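Side-chain contacts in UPF0098 protein CT_736 (Chlamydia trachomatis, PDB 3N08), which is of unknown function but probably binds an anionic or phospholipid-like ligand, as expected of a bacterial homologue of phosphatidylethanolamine-binding proteins: residues R15-K20 / Y110-Y115; L32-V37 / K42-I47; D60-H65 / V127-L132; V119-E124 / E134-H139. All blocks are in the same frame, centred on the assembly; numbering follows the deposited sequence.

In the fold
Contacts 1, 2 and 3 each use a strand of the mixed sheet (108-117, 43-50 and 63-71), while contact 4 packs the loop after strand 108-117 on the end of helix 129-136. Contacts 1 and 2, centred about 14 Å apart, are joined by probable backbone hydrogen bonds between neighbouring strands, Tyr-113 N to Ile-47 O being 2.8 Å. Contacts 3 and 4 share helix 129-136 and have centres about 16 Å apart; Leu-132 links the helix to Val-45 of contact 2. Contacts 1 and 4 are farthest apart, centres about 24 Å. Where contacts 1 and 3 approach, Tyr-110 and His-65 meet edge-to-face beside Asp-50, a region that probably corresponds to the ligand pocket of PEBP relatives.

Contact 1: residues R15-K20 / Y110-Y115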
loop_
_atom_site.group_PDB
_atom_site.type_symbol
_atom_site.label_atom_id
_atom_site.label_comp_id
_atom_site.label_asym_id
_atom_site.label_seq_id
_atom_site.Cartn_x
_atom_site.Cartn_y
_atom_site.Cartn_z
ATOM N N ARG B 15 6.969 -11.708 4.743
ATOM C CA ARG B 15 7.101 -13.147 4.485
ATOM C C ARG B 15 8.413 -13.436 3.762
ATOM O O ARG B 15 9.068 -12.525 3.293
ATOM C CB ARG B 15 5.917 -13.676 3.669
ATOM C CG ARG B 15 4.550 -13.420 4.341
ATOM C CD ARG B 15 4.535 -13.838 5.808
ATOM N NE ARG B 15 4.825 -15.272 5.942
ATOM C CZ ARG B 15 5.293 -15.868 7.037
ATOM N NH1 ARG B 15 5.549 -15.174 8.130
ATOM N NH2 ARG B 15 5.515 -17.178 7.031
ATOM N N PRO B 16 8.798 -14.704 3.699
ATOM C CA PRO B 16 10.076 -15.049 3.071
ATOM C C PRO B 16 10.097 -14.788 1.573
ATOM O O PRO B 16 9.155 -15.157 0.840
ATOM C CB PRO B 16 10.207 -16.555 3.351
ATOM C CG PRO B 16 9.420 -16.783 4.606
ATOM C CD PRO B 16 8.235 -15.840 4.442
ATOM N N ILE B 17 11.174 -14.160 1.108
ATOM C CA ILE B 17 11.465 -14.021 -0.311
ATOM C C ILE B 17 11.909 -15.385 -0.833
ATOM O O ILE B 17 12.774 -16.022 -0.221
ATOM C CB ILE B 17 12.608 -13.015 -0.506
ATOM C CG1 ILE B 17 12.177 -11.646 0.035
ATOM C CG2 ILE B 17 13.020 -12.941 -1.960
ATOM C CD1 ILE B 17 13.335 -10.624 0.159
ATOM N N PRO B 18 11.323 -15.869 -1.950
ATOM C CA PRO B 18 11.752 -17.174 -2.473
ATOM C C PRO B 18 13.236 -17.269 -2.773
ATOM O O PRO B 18 13.912 -16.305 -3.142
ATOM C CB PRO B 18 10.921 -17.336 -3.742
ATOM C CG PRO B 18 9.683 -16.495 -3.457
ATOM C CD PRO B 18 10.173 -15.326 -2.686
ATOM N N LYS B 19 13.733 -18.490 -2.624
ATOM C CA LYS B 19 15.141 -18.803 -2.779
ATOM C C LYS B 19 15.721 -18.321 -4.112
ATOM O O LYS B 19 16.877 -17.914 -4.187
ATOM C CB LYS B 19 15.305 -20.306 -2.629
ATOM C CG LYS B 19 16.732 -20.784 -2.813
ATOM C CD LYS B 19 16.872 -22.255 -2.450
ATOM C CE LYS B 19 16.927 -22.429 -0.940
ATOM N NZ LYS B 19 17.120 -23.872 -0.604
ATOM N N LYS B 20 14.908 -18.386 -5.164
ATOM C CA LYS B 20 15.315 -18.010 -6.513
ATOM C C LYS B 20 15.945 -16.596 -6.576
ATOM O O LYS B 20 16.783 -16.310 -7.430
ATOM C CB LYS B 20 14.043 -18.048 -7.376
ATOM C CG LYS B 20 14.177 -17.713 -8.838
ATOM C CD LYS B 20 12.775 -17.708 -9.455
ATOM C CE LYS B 20 12.789 -17.665 -10.972
ATOM N NZ LYS B 20 13.052 -18.996 -11.569
ATOM N N TYR B 110 14.534 -7.321 4.253
ATOM C CA TYR B 110 14.877 -6.546 3.071
ATOM C C TYR B 110 13.694 -5.631 2.774
ATOM O O TYR B 110 12.578 -6.092 2.477
ATOM C CB TYR B 110 15.202 -7.488 1.883
ATOM C CG TYR B 110 16.377 -8.355 2.204
ATOM C CD1 TYR B 110 17.671 -7.931 1.965
ATOM C CD2 TYR B 110 16.196 -9.556 2.866
ATOM C CE1 TYR B 110 18.766 -8.709 2.336
ATOM C CE2 TYR B 110 17.274 -10.324 3.262
ATOM C CZ TYR B 110 18.549 -9.900 2.980
ATOM O OH TYR B 110 19.601 -10.687 3.412
ATOM N N TYR B 111 13.957 -4.333 2.868
ATOM C CA TYR B 111 12.936 -3.307 2.674
ATOM C C TYR B 111 13.062 -2.736 1.277
ATOM O O TYR B 111 14.170 -2.394 0.812
ATOM C CB TYR B 111 13.092 -2.206 3.704
ATOM C CG TYR B 111 12.616 -2.617 5.077
ATOM C CD1 TYR B 111 11.309 -2.388 5.479
ATOM C CD2 TYR B 111 13.475 -3.244 5.979
ATOM C CE1 TYR B 111 10.870 -2.755 6.727
ATOM C CE2 TYR B 111 13.037 -3.614 7.219
ATOM C CZ TYR B 111 11.730 -3.372 7.590
ATOM O OH TYR B 111 11.323 -3.772 8.858
ATOM N N PHE B 112 11.923 -2.661 0.599
ATOM C CA PHE B 112 11.798 -2.146 -0.748
ATOM C C PHE B 112 10.968 -0.872 -0.668
ATOM O O PHE B 112 9.821 -0.894 -0.231
ATOM C CB PHE B 112 11.040 -3.136 -1.619
ATOM C CG PHE B 112 11.712 -4.463 -1.811
ATOM C CD1 PHE B 112 11.817 -5.385 -0.766
ATOM C CD2 PHE B 112 12.219 -4.804 -3.031
ATOM C CE1 PHE B 112 12.435 -6.609 -0.979
ATOM C CE2 PHE B 112 12.828 -6.024 -3.235
ATOM C CZ PHE B 112 12.930 -6.924 -2.200
ATOM N N TYR B 113 11.568 0.252 -1.010
ATOM C CA TYR B 113 10.915 1.544 -0.889
ATOM C C TYR B 113 10.680 2.099 -2.278
ATOM O O TYR B 113 11.610 2.183 -3.069
ATOM C CB TYR B 113 11.807 2.519 -0.115
ATOM C CG TYR B 113 12.073 2.098 1.307
ATOM C CD1 TYR B 113 11.057 2.090 2.238
ATOM C CD2 TYR B 113 13.325 1.693 1.715
ATOM C CE1 TYR B 113 11.294 1.708 3.569
ATOM C CE2 TYR B 113 13.570 1.331 3.033
ATOM C CZ TYR B 113 12.546 1.331 3.934
ATOM O OH TYR B 113 12.813 0.946 5.246
ATOM N N ALA B 114 9.450 2.519 -2.544
ATOM C CA ALA B 114 9.137 3.204 -3.777
ATOM C C ALA B 114 8.809 4.662 -3.483
ATOM O O ALA B 114 8.168 4.994 -2.470
ATOM C CB ALA B 114 7.961 2.545 -4.475
ATOM N N TYR B 115 9.226 5.532 -4.384
ATOM C CA TYR B 115 8.963 6.957 -4.292
ATOM C C TYR B 115 8.429 7.426 -5.637
ATOM O O TYR B 115 9.051 7.178 -6.650
ATOM C CB TYR B 115 10.254 7.739 -3.960
ATOM C CG TYR B 115 11.029 7.214 -2.770
ATOM C CD1 TYR B 115 11.905 6.158 -2.919
ATOM C CD2 TYR B 115 10.906 7.775 -1.513
ATOM C CE1 TYR B 115 12.635 5.668 -1.849
ATOM C CE2 TYR B 115 11.649 7.277 -0.432
ATOM C CZ TYR B 115 12.504 6.227 -0.622
ATOM O OH TYR B 115 13.254 5.719 0.426
#
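Ile-17 carries this contact from the side of 15-20, and it meets Tyr-110 and Phe-112. Just before it, Arg-15 and Pro-16 form a weakly bonded strand at the edge of the mixed sheet. At Ile-17 the CG1 branch is anti to the carbonyl carbon (chi1 -61°), and its extended course carries CD1 toward strand 108-117; this one methyl makes all the close contacts between the segments. Ile-17 CD1 lies 4.0 Å from Tyr-110 CB and 4.1 Å from Tyr-110 CD2, reaching the root of the aromatic side chain obliquely to its ring; the two side chains cross at nearly a right angle. The same methyl comes to the edge of the Phe-112 ring, near its plane, with Ile-17 CD1 and Phe-112 CE1 4.3 Å apart. Tyr-110 and Phe-112, two residues apart on one strand, both point toward Ile-17, and all three are buried. The interaction is apolar and modest in area. After Pro-18 the chain turns into a short 3-10 segment, where Lys-19 NZ makes a salt bridge with Asp-153. The arrangement is plain packing of 15-20 at the margin of the mixed sheet, made across an intervening strand. The CA atoms of Ile-17 and Tyr-110 are 8.9 Å apart because strand 140-150 runs between the two segments: Ile-17 bonds through its backbone to Thr-149, Tyr-110 to the adjacent Gly-148. Beyond Tyr-110, strand 43-50 is the next neighbour, and Leu-6 of strand 5-7 packs on Phe-112.

Contact 2: residues L32-V37 / K42-I47; sequences LSFSDV and KSLVLI
Two stacked beta sheets meet where Leu-32 and Phe-34, with Val-37 just past the end of their strand, face Leu-44 and Leu-46: strand 32-35 belongs to the small antiparallel sheet, strand 43-50 to the large mixed one, and the contact is part of the buried interior between them. The CA atoms of Leu-32 and Leu-46 stand 10.1 Å apart, a gap filled by side chains. Leu-32 CD1 meets Leu-46 CD2 at 3.6 Å, one methyl against another, the two side chains slanting across each other. Leu-44 CD1 packs mainly on Phe-34, 3.8 Å from Phe-34 CD2 and 3.9 Å from Phe-34 CG, oblique to the ring, as these two side chains slide past one another in opposite directions; it also brushes Val-37 CG2 at 4.2 Å. Leu-44 CD2 meets Val-37 CG1 at 4.0 Å, these two side chains reaching tip to tip. Leu-6 of strand 5-7 packs against both Phe-34 and Leu-46, and a classic beta bulge at Lys-42 and Ser-43, opposite Leu-117, opens strand 43-50. Between these two segments the contact is purely apolar, its fit resting on branched methyls and one ring.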
loop_
_atom_site.group_PDB
_atom_site.type_symbol
_atom_site.label_atom_id
_atom_site.label_comp_id
_atom_site.label_asym_id
_atom_site.label_seq_id
_atom_site.Cartn_x
_atom_site.Cartn_y
_atom_site.Cartn_z
ATOM N N LEU B 32 8.214 -7.125 -9.037
ATOM C CA LEU B 32 7.595 -6.068 -8.253
ATOM C C LEU B 32 6.536 -5.381 -9.067
ATOM O O LEU B 32 6.667 -5.256 -10.284
ATOM C CB LEU B 32 8.639 -5.028 -7.875
ATOM C CG LEU B 32 9.776 -5.537 -6.982
ATOM C CD1 LEU B 32 10.887 -4.489 -6.912
ATOM C CD2 LEU B 32 9.246 -5.822 -5.579
ATOM N N SER B 33 5.487 -4.924 -8.396
ATOM C CA SER B 33 4.375 -4.204 -9.024
ATOM C C SER B 33 4.144 -2.881 -8.342
ATOM O O SER B 33 4.096 -2.794 -7.105
ATOM C CB SER B 33 3.077 -4.996 -8.920
ATOM O OG SER B 33 3.163 -6.196 -9.671
ATOM N N PHE B 34 3.994 -1.845 -9.144
ATOM C CA PHE B 34 3.671 -0.514 -8.680
ATOM C C PHE B 34 2.226 -0.250 -9.077
ATOM O O PHE B 34 1.830 -0.524 -10.221
ATOM C CB PHE B 34 4.567 0.522 -9.362
ATOM C CG PHE B 34 6.036 0.324 -9.113
ATOM C CD1 PHE B 34 6.760 -0.613 -9.840
ATOM C CD2 PHE B 34 6.704 1.065 -8.155
ATOM C CE1 PHE B 34 8.127 -0.795 -9.610
ATOM C CE2 PHE B 34 8.060 0.906 -7.944
ATOM C CZ PHE B 34 8.770 -0.030 -8.659
ATOM N N SER B 35 1.407 0.244 -8.170
ATOM C CA SER B 35 0.066 0.605 -8.579
ATOM C C SER B 35 -0.423 1.785 -7.773
ATOM O O SER B 35 0.168 2.174 -6.767
ATOM C CB SER B 35 -0.881 -0.582 -8.453
ATOM O OG SER B 35 -1.031 -0.951 -7.096
ATOM N N ASP B 36 -1.494 2.377 -8.260
ATOM C CA ASP B 36 -2.086 3.564 -7.658
ATOM C C ASP B 36 -1.063 4.705 -7.580
ATOM O O ASP B 36 -1.022 5.472 -6.630
ATOM C CB ASP B 36 -2.695 3.273 -6.271
ATOM C CG ASP B 36 -3.757 2.202 -6.305
ATOM O OD1 ASP B 36 -4.443 2.085 -7.337
ATOM O OD2 ASP B 36 -3.935 1.504 -5.284
ATOM N N VAL B 37 -0.225 4.814 -8.600
ATOM C CA VAL B 37 0.749 5.891 -8.659
ATOM C C VAL B 37 0.011 7.207 -8.952
ATOM O O VAL B 37 -0.815 7.251 -9.858
ATOM C CB VAL B 37 1.827 5.620 -9.764
ATOM C CG1 VAL B 37 2.799 6.773 -9.871
ATOM C CG2 VAL B 37 2.562 4.310 -9.502
ATOM N N LYS B 42 5.944 12.069 -12.394
ATOM C CA LYS B 42 6.694 11.976 -13.651
ATOM C C LYS B 42 7.746 10.868 -13.671
ATOM O O LYS B 42 8.236 10.499 -14.725
ATOM C CB LYS B 42 7.365 13.311 -13.986
ATOM C CG LYS B 42 6.356 14.418 -14.223
ATOM C CD LYS B 42 6.996 15.683 -14.753
ATOM C CE LYS B 42 5.999 16.832 -14.807
ATOM N NZ LYS B 42 6.590 18.067 -15.365
ATOM N N SER B 43 8.067 10.324 -12.496
ATOM C CA SER B 43 9.012 9.218 -12.424
ATOM C C SER B 43 8.828 8.483 -11.114
ATOM O O SER B 43 8.217 9.015 -10.174
ATOM C CB SER B 43 10.456 9.727 -12.539
ATOM O OG SER B 43 10.855 10.493 -11.405
ATOM N N LEU B 44 9.393 7.279 -11.079
ATOM C CA LEU B 44 9.454 6.459 -9.871
ATOM C C LEU B 44 10.891 6.113 -9.533
ATOM O O LEU B 44 11.754 5.995 -10.396
ATOM C CB LEU B 44 8.670 5.155 -10.060
ATOM C CG LEU B 44 7.148 5.242 -10.211
ATOM C CD1 LEU B 44 6.547 3.911 -10.668
ATOM C CD2 LEU B 44 6.532 5.686 -8.886
ATOM N N VAL B 45 11.104 5.916 -8.241
ATOM C CA VAL B 45 12.373 5.498 -7.663
ATOM C C VAL B 45 12.159 4.262 -6.800
ATOM O O VAL B 45 11.147 4.172 -6.087
ATOM C CB VAL B 45 12.938 6.613 -6.772
ATOM C CG1 VAL B 45 14.226 6.177 -6.082
ATOM C CG2 VAL B 45 13.126 7.889 -7.592
ATOM N N LEU B 46 13.107 3.336 -6.856
ATOM C CA LEU B 46 13.120 2.142 -6.002
ATOM C C LEU B 46 14.445 2.039 -5.259
ATOM O O LEU B 46 15.497 2.134 -5.876
ATOM C CB LEU B 46 12.886 0.913 -6.880
ATOM C CG LEU B 46 12.978 -0.432 -6.151
ATOM C CD1 LEU B 46 11.839 -0.661 -5.218
ATOM C CD2 LEU B 46 13.090 -1.599 -7.117
ATOM N N ILE B 47 14.386 1.856 -3.938
ATOM C CA ILE B 47 15.588 1.621 -3.134
ATOM C C ILE B 47 15.330 0.360 -2.312
ATOM O O ILE B 47 14.330 0.284 -1.612
ATOM C CB ILE B 47 15.922 2.808 -2.223
ATOM C CG1 ILE B 47 16.151 4.062 -3.051
ATOM C CG2 ILE B 47 17.140 2.486 -1.337
ATOM C CD1 ILE B 47 16.351 5.319 -2.230
#

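Contact 3: residues D60-H65 / V127-L132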
loop_
_atom_site.group_PDB
_atom_site.type_symbol
_atom_site.label_atom_id
_atom_site.label_comp_id
_atom_site.label_asym_id
_atom_site.label_seq_id
_atom_site.Cartn_x
_atom_site.Cartn_y
_atom_site.Cartn_z
ATOM N N ASP B 60 27.427 1.386 9.695
ATOM C CA ASP B 60 26.150 2.113 9.695
ATOM C C ASP B 60 24.931 1.190 9.672
ATOM O O ASP B 60 23.801 1.654 9.705
ATOM C CB ASP B 60 26.084 3.167 8.591
ATOM C CG ASP B 60 25.957 2.583 7.193
ATOM O OD1 ASP B 60 25.767 1.352 7.013
ATOM O OD2 ASP B 60 26.017 3.392 6.231
ATOM N N GLY B 61 25.161 -0.111 9.652
ATOM C CA GLY B 61 24.088 -1.087 9.770
ATOM C C GLY B 61 23.089 -1.121 8.632
ATOM O O GLY B 61 21.960 -1.616 8.824
ATOM N N LEU B 62 23.482 -0.650 7.446
ATOM C CA LEU B 62 22.553 -0.602 6.318
ATOM C C LEU B 62 23.256 -0.902 5.016
ATOM O O LEU B 62 24.141 -0.171 4.607
ATOM C CB LEU B 62 21.889 0.775 6.247
ATOM C CG LEU B 62 20.654 0.908 5.339
ATOM C CD1 LEU B 62 19.533 -0.038 5.786
ATOM C CD2 LEU B 62 20.126 2.344 5.340
ATOM N N TRP B 63 22.841 -1.981 4.367
ATOM C CA TRP B 63 23.400 -2.370 3.074
ATOM C C TRP B 63 22.371 -2.181 1.951
ATOM O O TRP B 63 21.263 -2.738 2.025
ATOM C CB TRP B 63 23.846 -3.826 3.129
ATOM C CG TRP B 63 24.817 -4.187 2.050
ATOM C CD1 TRP B 63 24.542 -4.560 0.771
ATOM C CD2 TRP B 63 26.232 -4.223 2.193
ATOM N NE1 TRP B 63 25.724 -4.797 0.086
ATOM C CE2 TRP B 63 26.771 -4.615 0.954
ATOM C CE3 TRP B 63 27.099 -3.965 3.260
ATOM C CZ2 TRP B 63 28.141 -4.740 0.746
ATOM C CZ3 TRP B 63 28.452 -4.086 3.053
ATOM C CH2 TRP B 63 28.962 -4.478 1.805
ATOM N N ILE B 64 22.727 -1.386 0.954
ATOM C CA ILE B 64 21.835 -1.121 -0.177
ATOM C C ILE B 64 22.024 -2.208 -1.218
ATOM O O ILE B 64 23.151 -2.449 -1.700
ATOM C CB ILE B 64 22.143 0.255 -0.807
ATOM C CG1 ILE B 64 22.014 1.390 0.206
ATOM C CG2 ILE B 64 21.247 0.470 -2.015
ATOM C CD1 ILE B 64 20.825 1.346 1.098
ATOM N N HIS B 65 20.935 -2.891 -1.518
ATOM C CA HIS B 65 20.935 -3.980 -2.472
ATOM C C HIS B 65 20.541 -3.584 -3.897
ATOM O O HIS B 65 20.874 -4.292 -4.820
ATOM C CB HIS B 65 20.043 -5.135 -1.965
ATOM C CG HIS B 65 20.694 -5.945 -0.895
ATOM N ND1 HIS B 65 21.255 -7.178 -1.138
ATOM C CD2 HIS B 65 21.004 -5.646 0.388
ATOM C CE1 HIS B 65 21.826 -7.636 -0.038
ATOM N NE2 HIS B 65 21.689 -6.723 0.902
ATOM N N VAL B 127 25.093 6.648 -9.440
ATOM C CA VAL B 127 24.385 7.330 -8.360
ATOM C C VAL B 127 24.303 6.484 -7.084
ATOM O O VAL B 127 23.864 5.338 -7.115
ATOM C CB VAL B 127 22.952 7.732 -8.818
ATOM C CG1 VAL B 127 22.112 8.228 -7.638
ATOM C CG2 VAL B 127 23.056 8.792 -9.910
ATOM N N THR B 128 24.740 7.053 -5.973
ATOM C CA THR B 128 24.622 6.399 -4.676
ATOM C C THR B 128 23.303 6.785 -3.993
ATOM O O THR B 128 22.654 7.759 -4.367
ATOM C CB THR B 128 25.747 6.837 -3.731
ATOM O OG1 THR B 128 25.619 8.242 -3.473
ATOM C CG2 THR B 128 27.128 6.542 -4.325
ATOM N N LYS B 129 22.918 6.035 -2.968
ATOM C CA LYS B 129 21.727 6.382 -2.216
ATOM C C LYS B 129 21.765 7.825 -1.696
ATOM O O LYS B 129 20.782 8.546 -1.813
ATOM C CB LYS B 129 21.534 5.417 -1.046
ATOM C CG LYS B 129 20.315 5.788 -0.197
ATOM C CD LYS B 129 20.043 4.820 0.930
ATOM C CE LYS B 129 18.940 5.328 1.847
ATOM N NZ LYS B 129 18.910 4.541 3.105
ATOM N N GLU B 130 22.885 8.233 -1.107
ATOM C CA GLU B 130 22.990 9.585 -0.581
ATOM C C GLU B 130 22.723 10.630 -1.667
ATOM O O GLU B 130 21.977 11.579 -1.447
ATOM C CB GLU B 130 24.360 9.813 0.060
ATOM C CG GLU B 130 24.538 11.206 0.641
ATOM C CD GLU B 130 25.874 11.389 1.350
ATOM O OE1 GLU B 130 26.846 10.685 0.998
ATOM O OE2 GLU B 130 25.951 12.238 2.264
ATOM N N GLN B 131 23.327 10.450 -2.837
ATOM C CA GLN B 131 23.137 11.392 -3.951
ATOM C C GLN B 131 21.688 11.407 -4.461
ATOM O O GLN B 131 21.118 12.456 -4.782
ATOM C CB GLN B 131 24.065 11.018 -5.102
ATOM C CG GLN B 131 25.533 11.267 -4.808
ATOM C CD GLN B 131 26.437 10.682 -5.875
ATOM O OE1 GLN B 131 26.071 9.753 -6.577
ATOM N NE2 GLN B 131 27.628 11.248 -6.003
ATOM N N LEU B 132 21.097 10.221 -4.524
ATOM C CA LEU B 132 19.721 10.059 -4.965
ATOM C C LEU B 132 18.748 10.763 -4.026
ATOM O O LEU B 132 17.842 11.474 -4.462
ATOM C CB LEU B 132 19.398 8.568 -5.075
ATOM C CG LEU B 132 17.979 8.254 -5.508
ATOM C CD1 LEU B 132 17.609 8.985 -6.799
ATOM C CD2 LEU B 132 17.849 6.759 -5.700
#
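Lys-129 stretches from the first turn of helix 129-136 across Ile-64 and Leu-62, crossing each of them at about a right angle. Its chain is fully extended, starting with CG anti to the backbone N (chi1 178°), which carries the alkyl part over Ile-64 and the ammonium group on to Leu-62. Ile-64 presents its CG1 branch: CD1 is 3.6 Å from Lys-129 CD, and CG1 itself is 4.0 Å from that same Lys-129 carbon. Farther out, Leu-62 CD2 touches the charged end crosswise, 3.4 Å from Lys-129 NZ. That nitrogen has its polar partner outside the two segments, in Glu-49 of strand 43-50, with which it makes a salt bridge. Thr-128 N-caps the helix, and a capping box joins Gln-131 N to Thr-128 OG1 (3.2 Å) and Thr-128 N to Gln-131 OE1 (3.1 Å). Leu-62 N closes an Asx turn on Asp-60 OD1, which it meets from above the carboxylate plane. The lysine thus works in two ways, its CD methylene packing on Ile-64 at the start of strand 63-71 while its charge is paired with Glu-49; between the two segments themselves the contact stays one of alkyl groups and a charged tip.

Contact 4: residues V119-E124 / E134-H139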
loop_
_atom_site.group_PDB
_atom_site.type_symbol
_atom_site.label_atom_id
_atom_site.label_comp_id
_atom_site.label_asym_id
_atom_site.label_seq_id
_atom_site.Cartn_x
_atom_site.Cartn_y
_atom_site.Cartn_z
ATOM N N VAL B 119 9.049 15.095 -10.851
ATOM C CA VAL B 119 10.053 15.499 -11.807
ATOM C C VAL B 119 10.762 14.241 -12.302
ATOM O O VAL B 119 10.674 13.166 -11.678
ATOM C CB VAL B 119 11.130 16.440 -11.204
ATOM C CG1 VAL B 119 10.504 17.730 -10.645
ATOM C CG2 VAL B 119 11.972 15.733 -10.152
ATOM N N VAL B 120 11.439 14.394 -13.425
ATOM C CA VAL B 120 12.428 13.443 -13.910
ATOM C C VAL B 120 13.794 13.959 -13.452
ATOM O O VAL B 120 14.142 15.132 -13.689
ATOM C CB VAL B 120 12.365 13.333 -15.449
ATOM C CG1 VAL B 120 13.472 12.451 -15.967
ATOM C CG2 VAL B 120 10.993 12.813 -15.898
ATOM N N LEU B 121 14.584 13.102 -12.804
ATOM C CA LEU B 121 15.895 13.509 -12.304
ATOM C C LEU B 121 16.914 13.546 -13.429
ATOM O O LEU B 121 16.716 12.955 -14.490
ATOM C CB LEU B 121 16.369 12.571 -11.199
ATOM C CG LEU B 121 15.481 12.479 -9.965
ATOM C CD1 LEU B 121 15.996 11.392 -9.035
ATOM C CD2 LEU B 121 15.385 13.820 -9.243
ATOM N N SER B 122 18.005 14.271 -13.223
ATOM C CA SER B 122 19.085 14.276 -14.190
ATOM C C SER B 122 19.584 12.854 -14.441
ATOM O O SER B 122 19.614 12.024 -13.551
ATOM C CB SER B 122 20.223 15.177 -13.692
ATOM O OG SER B 122 21.246 15.262 -14.656
ATOM N N ASP B 123 19.970 12.599 -15.684
ATOM C CA ASP B 123 20.363 11.285 -16.142
ATOM C C ASP B 123 21.843 11.082 -15.841
ATOM O O ASP B 123 22.709 11.551 -16.582
ATOM C CB ASP B 123 20.099 11.212 -17.653
ATOM C CG ASP B 123 20.122 9.810 -18.195
ATOM O OD1 ASP B 123 20.182 8.853 -17.389
ATOM O OD2 ASP B 123 20.062 9.684 -19.447
ATOM N N GLU B 124 22.133 10.395 -14.742
ATOM C CA GLU B 124 23.505 10.226 -14.263
ATOM C C GLU B 124 23.804 8.781 -13.907
ATOM O O GLU B 124 23.002 8.081 -13.283
ATOM C CB GLU B 124 23.756 11.070 -13.007
ATOM C CG GLU B 124 23.257 12.492 -13.083
ATOM C CD GLU B 124 24.126 13.367 -13.947
ATOM O OE1 GLU B 124 25.316 13.036 -14.129
ATOM O OE2 GLU B 124 23.616 14.386 -14.451
ATOM N N GLU B 134 19.334 13.266 -2.170
ATOM C CA GLU B 134 19.485 14.704 -2.348
ATOM C C GLU B 134 18.729 15.162 -3.599
ATOM O O GLU B 134 18.061 16.183 -3.585
ATOM C CB GLU B 134 20.971 15.082 -2.410
ATOM C CG GLU B 134 21.232 16.561 -2.677
ATOM N N ALA B 135 18.825 14.392 -4.672
ATOM C CA ALA B 135 18.193 14.769 -5.921
ATOM C C ALA B 135 16.662 14.731 -5.793
ATOM O O ALA B 135 15.967 15.541 -6.404
ATOM C CB ALA B 135 18.675 13.865 -7.052
ATOM N N MET B 136 16.158 13.787 -4.994
ATOM C CA MET B 136 14.718 13.605 -4.791
ATOM C C MET B 136 14.116 14.754 -3.984
ATOM O O MET B 136 12.946 15.082 -4.166
ATOM C CB MET B 136 14.413 12.290 -4.035
ATOM C CG MET B 136 14.566 11.000 -4.836
ATOM S SD MET B 136 13.719 9.504 -4.191
ATOM C CE MET B 136 14.509 9.249 -2.630
ATOM N N ASP B 137 14.910 15.332 -3.081
ATOM C CA ASP B 137 14.411 16.291 -2.100
ATOM C C ASP B 137 13.593 17.417 -2.713
ATOM O O ASP B 137 14.052 18.116 -3.613
ATOM C CB ASP B 137 15.553 16.881 -1.271
ATOM C CG ASP B 137 15.047 17.779 -0.165
ATOM O OD1 ASP B 137 14.345 17.266 0.732
ATOM O OD2 ASP B 137 15.330 18.991 -0.209
ATOM N N GLY B 138 12.378 17.575 -2.208
ATOM C CA GLY B 138 11.448 18.559 -2.704
ATOM C C GLY B 138 10.510 18.039 -3.784
ATOM O O GLY B 138 9.624 18.776 -4.225
ATOM N N HIS B 139 10.684 16.786 -4.210
ATOM C CA HIS B 139 9.954 16.286 -5.366
ATOM C C HIS B 139 9.167 15.036 -5.038
ATOM O O HIS B 139 8.483 14.516 -5.917
ATOM C CB HIS B 139 10.917 15.981 -6.514
ATOM C CG HIS B 139 11.780 17.135 -6.898
ATOM N ND1 HIS B 139 11.268 18.281 -7.457
ATOM C CD2 HIS B 139 13.116 17.317 -6.814
ATOM C CE1 HIS B 139 12.250 19.134 -7.683
ATOM N NE2 HIS B 139 13.382 18.575 -7.304
#
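The irregular stretch 119-124 passes the end of helix 129-136 with the CA atoms of Val-119 and His-139 6.5 Å apart and those of Leu-121 and Ala-135 6.9 Å apart. Val-119 packs against the His-139 imidazole; it has two conformers, and the details here hold for the one described. Its CG2 methyl sits over one face in a CH-pi contact, 3.8 Å from the centroid of the His-139 ring and 20° off the ring normal, while Val-119 CG1 approaches His-139 ND1 to 3.3 Å. In this conformer a chi1 of -59° puts CG1 anti to the carbonyl carbon and CG2 between the backbone N and that carbon, a setting that turns both branches to the imidazole. The carbonyl oxygen of Ala-135 lies at the edge of this ring, in its plane, and Asp-118 OD1 makes a weak hydrogen bond with His-139 ND1. Earlier in the chain, on the last turn of the helix, Ala-135 receives Leu-121, whose CD2 is 3.4 Å from Ala-135 O and 4.0 Å from Ala-135 CB, with Met-136 more distant. The loop is also held by Ser-43 OG to Val-119 O and Asn-70 ND2 to Leu-121 O. The helix ends in a type II beta turn from Met-136 to His-139, closed by His-139 N to Met-136 O at 2.8 Å and with Gly-138 in the third position, where glycine is common; it leads directly from helix 129-136 into strand 140-150.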